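Local coordinates for protein ArsR family transcriptional regulator (Staphylococcus aureus, PDB 6CDB) that probably binds DNA as a zinc-responsive ArsR-family transcriptional repressor, at residues 21-26 with 66-71; 30-35 with 61-66; 34-39 with 89-94; 40-45 with 54-59. The protein carries 1 engineered substitution. One frame throughout, in Å; residues are numbered along the deposited sequence.

Contact 1 of 4, residues 21-26 with 66-71; sequences KALGDY and LHLVKA. Engineered in segment 66-71: Leu66 (natural residue Val).
In the winged-helix fold of ArsR-family regulators, Ala22 and Leu23, in the last turn of helix 10-23, meet Leu66 and Leu68, in the turn between helix 53-65 and wing strand 69-74. The two pairs are apolar and lie side by side. Leu66, an engineered residue in place of the natural valine, directs its CD1 onto the methyl of Ala22, with 3.4 Å between CD1 and Ala22 CB, a closer approach than carbons usually make. The second pair is more relaxed: Leu68 CD1 comes up to the branch carbon of Leu23, CD1 to CG 4.1 Å, and the two leucines pass at a slant. In Leu68, CG is opposite the carbonyl carbon (chi1 -63°) and CD1 extends onward from it, which carries this methyl across to Leu23. The turn itself is a Schellman motif with His67, of positive phi, as its C-prime residue; it turns the chain out of the helix and into the wing. His67 O accepts a hydrogen bond from His97 NE2 of the second subunit, a zinc-binding histidine, and the Leu68 side chain lies about 8 Å from a bound zinc ion. Helix 26-37 adjoins the same cluster through Ile29 and Met32, which touch Leu23, while Leu63 of helix 53-65 packs on Leu68 and Phe20 of the second subunit on Leu23.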
loop_
_atom_site.group_PDB
_atom_site.type_symbol
_atom_site.label_atom_id
_atom_site.label_comp_id
_atom_site.label_asym_id
_atom_site.label_seq_id
_atom_site.Cartn_x
_atom_site.Cartn_y
_atom_site.Cartn_z
ATOM N N LYS A 21 6.239 3.201 -0.001
ATOM C CA LYS A 21 7.021 4.158 -0.775
ATOM C C LYS A 21 7.371 3.589 -2.141
ATOM O O LYS A 21 7.202 4.256 -3.166
ATOM C CB LYS A 21 8.289 4.549 -0.013
ATOM C CG LYS A 21 8.118 5.765 0.846
ATOM C CD LYS A 21 9.401 6.090 1.597
ATOM C CE LYS A 21 9.219 7.329 2.454
ATOM N NZ LYS A 21 10.381 7.525 3.352
ATOM N N ALA A 22 7.834 2.336 -2.177
ATOM C CA ALA A 22 8.161 1.715 -3.456
ATOM C C ALA A 22 6.923 1.538 -4.323
ATOM O O ALA A 22 6.995 1.668 -5.551
ATOM C CB ALA A 22 8.840 0.371 -3.228
ATOM N N LEU A 23 5.778 1.228 -3.717
ATOM C CA LEU A 23 4.582 1.080 -4.534
ATOM C C LEU A 23 3.975 2.413 -4.940
ATOM O O LEU A 23 3.008 2.419 -5.704
ATOM C CB LEU A 23 3.530 0.242 -3.794
ATOM C CG LEU A 23 3.839 -1.233 -3.553
ATOM C CD1 LEU A 23 2.835 -1.805 -2.577
ATOM C CD2 LEU A 23 3.801 -2.008 -4.881
ATOM N N GLY A 24 4.475 3.538 -4.425
ATOM C CA GLY A 24 3.945 4.824 -4.835
ATOM C C GLY A 24 4.518 5.252 -6.181
ATOM O O GLY A 24 5.140 6.306 -6.292
ATOM N N ASP A 25 4.313 4.440 -7.210
ATOM C CA ASP A 25 4.927 4.655 -8.520
ATOM C C ASP A 25 3.997 4.058 -9.564
ATOM O O ASP A 25 3.710 2.860 -9.504
ATOM C CB ASP A 25 6.317 4.006 -8.575
ATOM C CG ASP A 25 7.013 4.189 -9.924
ATOM O OD1 ASP A 25 8.062 4.858 -9.973
ATOM O OD2 ASP A 25 6.532 3.648 -10.931
ATOM N N TYR A 26 3.537 4.884 -10.513
ATOM C CA TYR A 26 2.492 4.457 -11.449
ATOM C C TYR A 26 2.902 3.217 -12.233
ATOM O O TYR A 26 2.118 2.269 -12.379
ATOM C CB TYR A 26 2.158 5.597 -12.408
ATOM C CG TYR A 26 1.141 5.248 -13.475
ATOM C CD1 TYR A 26 -0.182 4.995 -13.139
ATOM C CD2 TYR A 26 1.500 5.211 -14.816
ATOM C CE1 TYR A 26 -1.119 4.692 -14.093
ATOM C CE2 TYR A 26 0.562 4.903 -15.796
ATOM C CZ TYR A 26 -0.747 4.645 -15.423
ATOM O OH TYR A 26 -1.689 4.342 -16.367
ATOM N N LEU A 66 12.411 -5.786 -1.781
ATOM C CA LEU A 66 11.429 -5.554 -0.735
ATOM C C LEU A 66 10.462 -6.718 -0.578
ATOM O O LEU A 66 9.454 -6.578 0.119
ATOM C CB LEU A 66 10.655 -4.265 -1.009
ATOM C CG LEU A 66 11.507 -2.998 -0.950
ATOM C CD1 LEU A 66 10.675 -1.817 -1.365
ATOM C CD2 LEU A 66 12.063 -2.791 0.440
ATOM N N HIS A 67 10.750 -7.856 -1.210
ATOM C CA HIS A 67 9.930 -9.061 -1.091
ATOM C C HIS A 67 8.509 -8.820 -1.565
ATOM O O HIS A 67 7.560 -9.386 -1.024
ATOM C CB HIS A 67 9.931 -9.611 0.338
ATOM C CG HIS A 67 11.299 -9.934 0.845
ATOM N ND1 HIS A 67 12.021 -11.017 0.390
ATOM C CD2 HIS A 67 12.089 -9.301 1.740
ATOM C CE1 HIS A 67 13.197 -11.040 0.990
ATOM N NE2 HIS A 67 13.264 -10.010 1.814
ATOM N N LEU A 68 8.356 -7.988 -2.590
ATOM C CA LEU A 68 7.054 -7.757 -3.201
ATOM C C LEU A 68 6.821 -8.601 -4.449
ATOM O O LEU A 68 5.666 -8.890 -4.780
ATOM C CB LEU A 68 6.891 -6.265 -3.530
ATOM C CG LEU A 68 6.925 -5.389 -2.261
ATOM C CD1 LEU A 68 6.841 -3.924 -2.624
ATOM C CD2 LEU A 68 5.806 -5.784 -1.303
ATOM N N VAL A 69 7.885 -8.992 -5.156
ATOM C CA VAL A 69 7.807 -9.978 -6.226
ATOM C C VAL A 69 8.892 -11.012 -5.977
ATOM O O VAL A 69 9.848 -10.775 -5.242
ATOM C CB VAL A 69 7.983 -9.361 -7.633
ATOM C CG1 VAL A 69 6.892 -8.336 -7.906
ATOM C CG2 VAL A 69 9.378 -8.732 -7.770
ATOM N N LYS A 70 8.723 -12.177 -6.588
ATOM C CA LYS A 70 9.758 -13.197 -6.607
ATOM C C LYS A 70 9.896 -13.689 -8.039
ATOM O O LYS A 70 9.053 -13.395 -8.901
ATOM C CB LYS A 70 9.427 -14.355 -5.662
ATOM C CG LYS A 70 8.172 -15.115 -6.077
ATOM C CD LYS A 70 7.851 -16.236 -5.100
ATOM C CE LYS A 70 6.632 -17.019 -5.562
ATOM N NZ LYS A 70 5.503 -16.097 -5.864
ATOM N N ALA A 71 10.962 -14.453 -8.299
ATOM C CA ALA A 71 11.227 -14.928 -9.651
ATOM C C ALA A 71 11.717 -16.370 -9.634
ATOM O O ALA A 71 12.426 -16.788 -8.716
ATOM C CB ALA A 71 12.252 -14.035 -10.363
#

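Contact 2 of 4, residues 30-35 with 61-66; sequences RIMELL and KLLKSL. Engineered in segment 61-66: Leu66 (natural residue Val).
Met32 and Leu63 face each other between helix 26-37 and helix 53-65, with the backbones well separated: their CA atoms, the nearest across the pair, are 9.1 Å apart. The gap is bridged by side chains alone. Leu63 points its CB at the other helix, and with CG opposite the carbonyl carbon (chi1 -65°) and CD1 trans to CA, the CD1 methyl forms the leading end. It meets the thioether of Met32, CD1 to SD 3.8 Å, and more loosely the preceding methylene, CD1 to Met32 CG 4.2 Å. Met32 is not stretched out. Its chain folds at both later bonds, chi2 -74° and chi3 -78°, which puts the sulfur against the leucine methyl and turns CE on toward helix 10-23. The two chains thus run past each other at an angle, sulfur and methylene on one side and a single methyl on the other. The preceding residue, Ile31, adds a marginal touch, its CG2 standing 4.5 Å from Leu63 CD1. Val69 of strand 69-74 lies against both Met32 and Leu63, and Val87 and Leu91 of helix 85-99 reach Met32. Without any polar group between them, the two helices are held here by dispersion and exclusion of water, and in the buried core the polarisable sulfur gives the methyl of Leu63 a partner without a formal charge or a hydrogen bond to satisfy.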
loop_
_atom_site.group_PDB
_atom_site.type_symbol
_atom_site.label_atom_id
_atom_site.label_comp_id
_atom_site.label_asym_id
_atom_site.label_seq_id
_atom_site.Cartn_x
_atom_site.Cartn_y
_atom_site.Cartn_z
ATOM N N ARG A 30 1.538 -0.615 -12.302
ATOM C CA ARG A 30 1.105 -1.317 -13.510
ATOM C C ARG A 30 1.762 -2.687 -13.614
ATOM O O ARG A 30 1.112 -3.684 -13.985
ATOM C CB ARG A 30 1.413 -0.474 -14.753
ATOM C CG ARG A 30 0.478 0.711 -14.947
ATOM C CD ARG A 30 0.316 0.991 -16.434
ATOM N NE ARG A 30 1.561 1.470 -17.012
ATOM C CZ ARG A 30 1.957 1.264 -18.269
ATOM N NH1 ARG A 30 1.214 0.558 -19.128
ATOM N NH2 ARG A 30 3.115 1.764 -18.659
ATOM N N ILE A 31 3.050 -2.758 -13.295
ATOM C CA ILE A 31 3.738 -4.046 -13.263
ATOM C C ILE A 31 3.078 -4.971 -12.243
ATOM O O ILE A 31 2.809 -6.148 -12.525
ATOM C CB ILE A 31 5.230 -3.839 -12.952
ATOM C CG1 ILE A 31 5.913 -3.048 -14.081
ATOM C CG2 ILE A 31 5.917 -5.182 -12.682
ATOM C CD1 ILE A 31 7.342 -2.653 -13.764
ATOM N N MET A 32 2.811 -4.451 -11.036
ATOM C CA MET A 32 2.249 -5.292 -9.981
ATOM C C MET A 32 0.854 -5.778 -10.341
ATOM O O MET A 32 0.496 -6.918 -10.038
ATOM C CB MET A 32 2.199 -4.534 -8.657
ATOM C CG MET A 32 3.553 -4.156 -8.069
ATOM S SD MET A 32 4.452 -5.526 -7.348
ATOM C CE MET A 32 3.572 -5.648 -5.782
ATOM N N GLU A 33 0.037 -4.921 -10.951
ATOM C CA GLU A 33 -1.296 -5.357 -11.346
ATOM C C GLU A 33 -1.213 -6.439 -12.425
ATOM O O GLU A 33 -1.934 -7.450 -12.360
ATOM C CB GLU A 33 -2.111 -4.148 -11.805
ATOM C CG GLU A 33 -3.611 -4.391 -11.931
ATOM C CD GLU A 33 -4.004 -4.930 -13.291
ATOM O OE1 GLU A 33 -3.261 -4.671 -14.260
ATOM O OE2 GLU A 33 -5.040 -5.618 -13.384
ATOM N N LEU A 34 -0.306 -6.270 -13.400
ATOM C CA LEU A 34 -0.103 -7.319 -14.403
ATOM C C LEU A 34 0.237 -8.652 -13.739
ATOM O O LEU A 34 -0.333 -9.701 -14.076
ATOM C CB LEU A 34 1.004 -6.893 -15.383
ATOM C CG LEU A 34 1.280 -7.697 -16.660
ATOM C CD1 LEU A 34 1.975 -6.817 -17.704
ATOM C CD2 LEU A 34 2.123 -8.939 -16.380
ATOM N N LEU A 35 1.182 -8.629 -12.796
ATOM C CA LEU A 35 1.572 -9.853 -12.100
ATOM C C LEU A 35 0.442 -10.398 -11.242
ATOM O O LEU A 35 0.375 -11.614 -11.010
ATOM C CB LEU A 35 2.811 -9.590 -11.240
ATOM C CG LEU A 35 4.058 -9.246 -12.062
ATOM C CD1 LEU A 35 5.215 -8.844 -11.171
ATOM C CD2 LEU A 35 4.431 -10.444 -12.918
ATOM N N LYS A 61 13.976 -5.424 -9.835
ATOM C CA LYS A 61 15.021 -5.570 -8.824
ATOM C C LYS A 61 14.611 -4.862 -7.550
ATOM O O LYS A 61 14.753 -5.414 -6.450
ATOM C CB LYS A 61 16.362 -5.022 -9.301
ATOM C CG LYS A 61 16.807 -5.505 -10.656
ATOM C CD LYS A 61 17.314 -6.930 -10.621
ATOM C CE LYS A 61 17.449 -7.460 -12.046
ATOM N NZ LYS A 61 18.401 -6.597 -12.839
ATOM N N LEU A 62 14.073 -3.643 -7.677
ATOM C CA LEU A 62 13.647 -2.936 -6.469
ATOM C C LEU A 62 12.514 -3.680 -5.762
ATOM O O LEU A 62 12.566 -3.892 -4.547
ATOM C CB LEU A 62 13.226 -1.505 -6.797
ATOM C CG LEU A 62 12.519 -0.791 -5.633
ATOM C CD1 LEU A 62 13.344 -0.799 -4.319
ATOM C CD2 LEU A 62 12.171 0.630 -6.019
ATOM N N LEU A 63 11.487 -4.091 -6.512
ATOM C CA LEU A 63 10.349 -4.778 -5.905
ATOM C C LEU A 63 10.770 -6.096 -5.269
ATOM O O LEU A 63 10.229 -6.493 -4.225
ATOM C CB LEU A 63 9.252 -5.008 -6.953
ATOM C CG LEU A 63 8.604 -3.742 -7.524
ATOM C CD1 LEU A 63 7.694 -4.064 -8.712
ATOM C CD2 LEU A 63 7.833 -2.978 -6.429
ATOM N N LYS A 64 11.747 -6.780 -5.866
ATOM C CA LYS A 64 12.218 -8.040 -5.299
ATOM C C LYS A 64 12.978 -7.805 -3.993
ATOM O O LYS A 64 12.797 -8.552 -3.020
ATOM C CB LYS A 64 13.095 -8.788 -6.307
ATOM C CG LYS A 64 13.448 -10.208 -5.870
ATOM C CD LYS A 64 14.649 -10.776 -6.625
ATOM C CE LYS A 64 14.286 -11.176 -8.034
ATOM N NZ LYS A 64 15.449 -11.742 -8.790
ATOM N N SER A 65 13.816 -6.762 -3.944
ATOM C CA SER A 65 14.561 -6.496 -2.716
ATOM C C SER A 65 13.635 -6.251 -1.529
ATOM O O SER A 65 14.029 -6.476 -0.380
ATOM C CB SER A 65 15.486 -5.298 -2.907
ATOM O OG SER A 65 14.742 -4.096 -2.868
ATOM N N LEU A 66 12.411 -5.786 -1.781
ATOM C CA LEU A 66 11.429 -5.554 -0.735
ATOM C C LEU A 66 10.462 -6.718 -0.578
ATOM O O LEU A 66 9.454 -6.578 0.119
ATOM C CB LEU A 66 10.655 -4.265 -1.009
ATOM C CG LEU A 66 11.507 -2.998 -0.950
ATOM C CD1 LEU A 66 10.675 -1.817 -1.365
ATOM C CD2 LEU A 66 12.063 -2.791 0.440
#

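Contact 3 of 4, residues 34-39 with 89-94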
loop_
_atom_site.group_PDB
_atom_site.type_symbol
_atom_site.label_atom_id
_atom_site.label_comp_id
_atom_site.label_asym_id
_atom_site.label_seq_id
_atom_site.Cartn_x
_atom_site.Cartn_y
_atom_site.Cartn_z
ATOM N N LEU A 34 -0.306 -6.270 -13.400
ATOM C CA LEU A 34 -0.103 -7.319 -14.403
ATOM C C LEU A 34 0.237 -8.652 -13.739
ATOM O O LEU A 34 -0.333 -9.701 -14.076
ATOM C CB LEU A 34 1.004 -6.893 -15.383
ATOM C CG LEU A 34 1.280 -7.697 -16.660
ATOM C CD1 LEU A 34 1.975 -6.817 -17.704
ATOM C CD2 LEU A 34 2.123 -8.939 -16.380
ATOM N N LEU A 35 1.182 -8.629 -12.796
ATOM C CA LEU A 35 1.572 -9.853 -12.100
ATOM C C LEU A 35 0.442 -10.398 -11.242
ATOM O O LEU A 35 0.375 -11.614 -11.010
ATOM C CB LEU A 35 2.811 -9.590 -11.240
ATOM C CG LEU A 35 4.058 -9.246 -12.062
ATOM C CD1 LEU A 35 5.215 -8.844 -11.171
ATOM C CD2 LEU A 35 4.431 -10.444 -12.918
ATOM N N SER A 36 -0.447 -9.520 -10.766
ATOM C CA SER A 36 -1.604 -9.950 -9.990
ATOM C C SER A 36 -2.581 -10.732 -10.850
ATOM O O SER A 36 -3.269 -11.627 -10.344
ATOM C CB SER A 36 -2.299 -8.743 -9.361
ATOM O OG SER A 36 -3.306 -8.225 -10.203
ATOM N N VAL A 37 -2.667 -10.404 -12.138
ATOM C CA VAL A 37 -3.461 -11.221 -13.055
ATOM C C VAL A 37 -2.720 -12.502 -13.426
ATOM O O VAL A 37 -3.285 -13.598 -13.361
ATOM C CB VAL A 37 -3.837 -10.406 -14.305
ATOM C CG1 VAL A 37 -4.550 -11.298 -15.341
ATOM C CG2 VAL A 37 -4.704 -9.210 -13.916
ATOM N N SER A 38 -1.451 -12.397 -13.822
ATOM C CA SER A 38 -0.719 -13.587 -14.227
ATOM C C SER A 38 0.785 -13.369 -14.114
ATOM O O SER A 38 1.290 -12.289 -14.437
ATOM C CB SER A 38 -1.065 -13.980 -15.664
ATOM O OG SER A 38 -0.046 -14.807 -16.177
ATOM N N GLU A 39 1.495 -14.414 -13.685
ATOM C CA GLU A 39 2.951 -14.361 -13.662
ATOM C C GLU A 39 3.485 -14.182 -15.079
ATOM O O GLU A 39 2.844 -14.565 -16.060
ATOM C CB GLU A 39 3.524 -15.634 -13.046
ATOM C CG GLU A 39 3.332 -16.855 -13.934
ATOM C CD GLU A 39 3.901 -18.121 -13.327
ATOM O OE1 GLU A 39 4.272 -18.108 -12.132
ATOM O OE2 GLU A 39 3.978 -19.132 -14.052
ATOM N N THR A 89 -3.141 -9.765 -1.844
ATOM C CA THR A 89 -4.338 -9.291 -1.165
ATOM C C THR A 89 -4.266 -7.785 -0.951
ATOM O O THR A 89 -5.209 -7.058 -1.282
ATOM C CB THR A 89 -4.533 -10.027 0.163
ATOM O OG1 THR A 89 -4.746 -11.432 -0.083
ATOM C CG2 THR A 89 -5.734 -9.466 0.892
ATOM N N MET A 90 -3.144 -7.303 -0.408
ATOM C CA MET A 90 -2.917 -5.865 -0.278
ATOM C C MET A 90 -3.253 -5.122 -1.570
ATOM O O MET A 90 -4.034 -4.156 -1.566
ATOM C CB MET A 90 -1.460 -5.626 0.118
ATOM C CG MET A 90 -1.055 -4.164 0.273
ATOM S SD MET A 90 0.739 -4.029 0.393
ATOM C CE MET A 90 1.128 -5.687 0.945
ATOM N N LEU A 91 -2.691 -5.586 -2.694
ATOM C CA LEU A 91 -2.849 -4.877 -3.965
ATOM C C LEU A 91 -4.289 -4.907 -4.465
ATOM O O LEU A 91 -4.852 -3.861 -4.822
ATOM C CB LEU A 91 -1.923 -5.480 -5.018
ATOM C CG LEU A 91 -1.917 -4.720 -6.339
ATOM C CD1 LEU A 91 -1.202 -3.373 -6.185
ATOM C CD2 LEU A 91 -1.306 -5.581 -7.444
ATOM N N LYS A 92 -4.891 -6.104 -4.531
ATOM C CA LYS A 92 -6.265 -6.226 -5.030
ATOM C C LYS A 92 -7.268 -5.501 -4.132
ATOM O O LYS A 92 -8.242 -4.920 -4.630
ATOM C CB LYS A 92 -6.640 -7.711 -5.193
ATOM C CG LYS A 92 -5.965 -8.358 -6.410
ATOM C CD LYS A 92 -6.048 -9.885 -6.410
ATOM C CE LYS A 92 -5.403 -10.435 -7.683
ATOM N NZ LYS A 92 -4.873 -11.820 -7.503
ATOM N N GLN A 93 -7.064 -5.523 -2.807
ATOM C CA GLN A 93 -7.946 -4.757 -1.931
ATOM C C GLN A 93 -7.824 -3.267 -2.206
ATOM O O GLN A 93 -8.834 -2.552 -2.238
ATOM C CB GLN A 93 -7.651 -5.045 -0.453
ATOM C CG GLN A 93 -7.958 -6.506 -0.036
ATOM C CD GLN A 93 -9.423 -6.742 0.303
ATOM O OE1 GLN A 93 -10.060 -5.914 0.955
ATOM N NE2 GLN A 93 -9.965 -7.890 -0.136
ATOM N N ALA A 94 -6.591 -2.779 -2.406
ATOM C CA ALA A 94 -6.405 -1.365 -2.745
ATOM C C ALA A 94 -7.080 -1.008 -4.071
ATOM O O ALA A 94 -7.745 0.030 -4.177
ATOM C CB ALA A 94 -4.914 -1.030 -2.794
#
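Lys92 of helix 85-99 stretches toward Ser36, in the last turn of helix 26-37, and gains more contact the further it goes. Its CB leaves the helix without meeting the other segment, and CG, set opposite the carbonyl carbon, starts a nearly straight chain. CG and CD run past the serine beyond contact distance. At CE the chain arrives: the carbon rests 3.6 Å from Ser36 O and also lies near Ser36 CB and OG, so that it spans the residue from backbone oxygen to hydroxyl. The last bond, chi4 153°, brings the ammonium to the same carbonyl, where NZ donates a weak hydrogen bond to Ser36 O over 3.3 Å. Because that oxygen belongs to the C-terminal turn of its helix, the positive charge may also be drawn by the negative end of the helix dipole. The hydroxyl of Ser36 is engaged within its own helix, hydrogen-bonded to Glu33 O, and the serine side chain is about 3 Å from a bound sodium ion. Beside the lysine, on the more buried flank, Leu91 places CD2 3.8 Å from Ser36 CB; with CG trans to the backbone N (chi1 -174°), the branch is thrown toward helix 26-37. Leu82 of strand 77-82 also touches Ser36, so the end of helix 26-37 is lodged between the wing and helix 85-99, while Met90 of that helix packs on Met90 of the second subunit across the dimer interface.

Contact 4 of 4, residues 40-45 with 54-59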
loop_
_atom_site.group_PDB
_atom_site.type_symbol
_atom_site.label_atom_id
_atom_site.label_comp_id
_atom_site.label_asym_id
_atom_site.label_seq_id
_atom_site.Cartn_x
_atom_site.Cartn_y
_atom_site.Cartn_z
ATOM N N ALA A 40 4.667 -13.583 -15.192
ATOM C CA ALA A 40 5.165 -13.215 -16.513
ATOM C C ALA A 40 6.668 -12.986 -16.464
ATOM O O ALA A 40 7.257 -12.785 -15.395
ATOM C CB ALA A 40 4.458 -11.961 -17.044
ATOM N N SER A 41 7.274 -13.014 -17.648
ATOM C CA SER A 41 8.681 -12.720 -17.847
ATOM C C SER A 41 8.873 -11.224 -18.035
ATOM O O SER A 41 7.921 -10.480 -18.262
ATOM C CB SER A 41 9.211 -13.461 -19.073
ATOM O OG SER A 41 8.579 -12.970 -20.246
ATOM N N VAL A 42 10.133 -10.789 -17.968
ATOM C CA VAL A 42 10.446 -9.382 -18.223
ATOM C C VAL A 42 10.043 -8.982 -19.638
ATOM O O VAL A 42 9.477 -7.904 -19.852
ATOM C CB VAL A 42 11.939 -9.099 -17.969
ATOM C CG1 VAL A 42 12.314 -7.699 -18.494
ATOM C CG2 VAL A 42 12.249 -9.215 -16.472
ATOM N N GLY A 43 10.341 -9.830 -20.625
ATOM C CA GLY A 43 9.964 -9.510 -21.995
ATOM C C GLY A 43 8.467 -9.334 -22.163
ATOM O O GLY A 43 8.009 -8.410 -22.842
ATOM N N HIS A 44 7.682 -10.191 -21.516
ATOM C CA HIS A 44 6.234 -10.074 -21.628
ATOM C C HIS A 44 5.708 -8.838 -20.908
ATOM O O HIS A 44 4.826 -8.142 -21.428
ATOM C CB HIS A 44 5.560 -11.329 -21.082
ATOM C CG HIS A 44 4.067 -11.269 -21.135
ATOM N ND1 HIS A 44 3.295 -10.950 -20.039
ATOM C CD2 HIS A 44 3.203 -11.456 -22.163
ATOM C CE1 HIS A 44 2.019 -10.958 -20.383
ATOM N NE2 HIS A 44 1.936 -11.265 -21.665
ATOM N N ILE A 45 6.221 -8.554 -19.706
ATOM C CA ILE A 45 5.809 -7.349 -18.986
ATOM C C ILE A 45 6.120 -6.117 -19.818
ATOM O O ILE A 45 5.267 -5.243 -20.027
ATOM C CB ILE A 45 6.509 -7.277 -17.616
ATOM C CG1 ILE A 45 6.119 -8.471 -16.732
ATOM C CG2 ILE A 45 6.201 -5.932 -16.926
ATOM C CD1 ILE A 45 7.033 -8.667 -15.527
ATOM N N SER A 54 14.992 -2.771 -19.936
ATOM C CA SER A 54 15.864 -2.164 -18.931
ATOM C C SER A 54 15.070 -1.641 -17.743
ATOM O O SER A 54 15.378 -1.940 -16.582
ATOM C CB SER A 54 16.660 -1.013 -19.557
ATOM O OG SER A 54 17.708 -1.500 -20.359
ATOM N N ASN A 55 14.060 -0.823 -18.032
ATOM C CA ASN A 55 13.262 -0.188 -16.997
ATOM C C ASN A 55 12.505 -1.231 -16.172
ATOM O O ASN A 55 12.551 -1.214 -14.940
ATOM C CB ASN A 55 12.304 0.807 -17.658
ATOM C CG ASN A 55 11.559 1.649 -16.656
ATOM O OD1 ASN A 55 11.969 1.747 -15.500
ATOM N ND2 ASN A 55 10.453 2.259 -17.086
ATOM N N VAL A 56 11.811 -2.157 -16.845
ATOM C CA VAL A 56 11.090 -3.215 -16.134
ATOM C C VAL A 56 12.034 -3.959 -15.199
ATOM O O VAL A 56 11.726 -4.187 -14.021
ATOM C CB VAL A 56 10.421 -4.179 -17.134
ATOM C CG1 VAL A 56 9.832 -5.371 -16.395
ATOM C CG2 VAL A 56 9.348 -3.462 -17.958
ATOM N N SER A 57 13.210 -4.335 -15.711
ATOM C CA SER A 57 14.183 -5.058 -14.899
ATOM C C SER A 57 14.613 -4.246 -13.687
ATOM O O SER A 57 14.724 -4.787 -12.584
ATOM C CB SER A 57 15.401 -5.433 -15.744
ATOM O OG SER A 57 15.150 -6.620 -16.477
ATOM N N HIS A 58 14.871 -2.951 -13.870
ATOM C CA HIS A 58 15.234 -2.104 -12.734
ATOM C C HIS A 58 14.134 -2.116 -11.666
ATOM O O HIS A 58 14.394 -2.378 -10.475
ATOM C CB HIS A 58 15.514 -0.687 -13.248
ATOM C CG HIS A 58 16.087 0.248 -12.226
ATOM N ND1 HIS A 58 17.415 0.228 -11.854
ATOM C CD2 HIS A 58 15.518 1.259 -11.525
ATOM C CE1 HIS A 58 17.633 1.167 -10.952
ATOM N NE2 HIS A 58 16.498 1.808 -10.736
ATOM N N GLN A 59 12.888 -1.862 -12.085
ATOM C CA GLN A 59 11.789 -1.798 -11.125
ATOM C C GLN A 59 11.588 -3.133 -10.420
ATOM O O GLN A 59 11.274 -3.166 -9.227
ATOM C CB GLN A 59 10.497 -1.364 -11.816
ATOM C CG GLN A 59 10.626 -0.109 -12.654
ATOM C CD GLN A 59 11.303 1.037 -11.916
ATOM O OE1 GLN A 59 11.059 1.265 -10.732
ATOM N NE2 GLN A 59 12.169 1.756 -12.622
#
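Val42 and Ile45 meet Val56 and Ser57 through aliphatic and hydroxyl groups, and the flat groups of helix 53-65 stand apart from this junction. There the amide of Gln59 donates to the side chain of Asn55 one turn earlier, NE2 to OD1 2.9 Å. The donor approaches almost in line with the asparagine C=O, and the acceptor sits 19° out of the glutamine amide plane. The same NE2 lies at the edge of the His58 ring, in its plane, while Gln59 OE1 receives a weak bond from Arg28 NE. At the junction, Val56 is the central side chain. Its CG1, trans to the backbone N (chi1 173°), reaches Ile45 CG2 at 3.7 Å and Val42 CG1 at 4.0 Å. The two valines run past each other in opposite directions, whereas Ile45 meets Val56 aslant. Val42 CG1 also touches the Ser57 hydroxyl oxygen, CG1 to OG 3.6 Å. That hydroxyl is turned back along its own helix, weakly hydrogen-bonded to Gln53 O. Ser41 caps helix 42-49 just ahead of Val42, its OG accepting from His44 N across 3.2 Å. Helices 42-49 and 53-65 together form the helix-turn-helix of the family, the second being the recognition helix in winged-helix proteins of this type. Chemically, the methyls of beta-branched side chains fill the space between the two helices here, and the weak bond within its own helix probably makes it less costly for the Ser57 oxygen to rest beside a methyl.

How the contacts relate
From the N terminus, helix 10-23 supplies the first half of contact 1, and helix 26-37 then starts contacts 2 and 3, whose segments overlap at Leu34 and Leu35. Contact 4 closes first and makes the shortest loop, within the helix-turn-helix. Contact 2 closes next around it, joining helix 26-37 to helix 53-65, and contact 1 encloses both as the chain enters the wing. Contact 3 closes last, at helix 85-99; its segments alternate with those of contact 1, so these two loops cross. Together they tie the helix-turn-helix, probably the DNA-binding part, to the wing, to helix 26-37 and to the helices that border the second subunit.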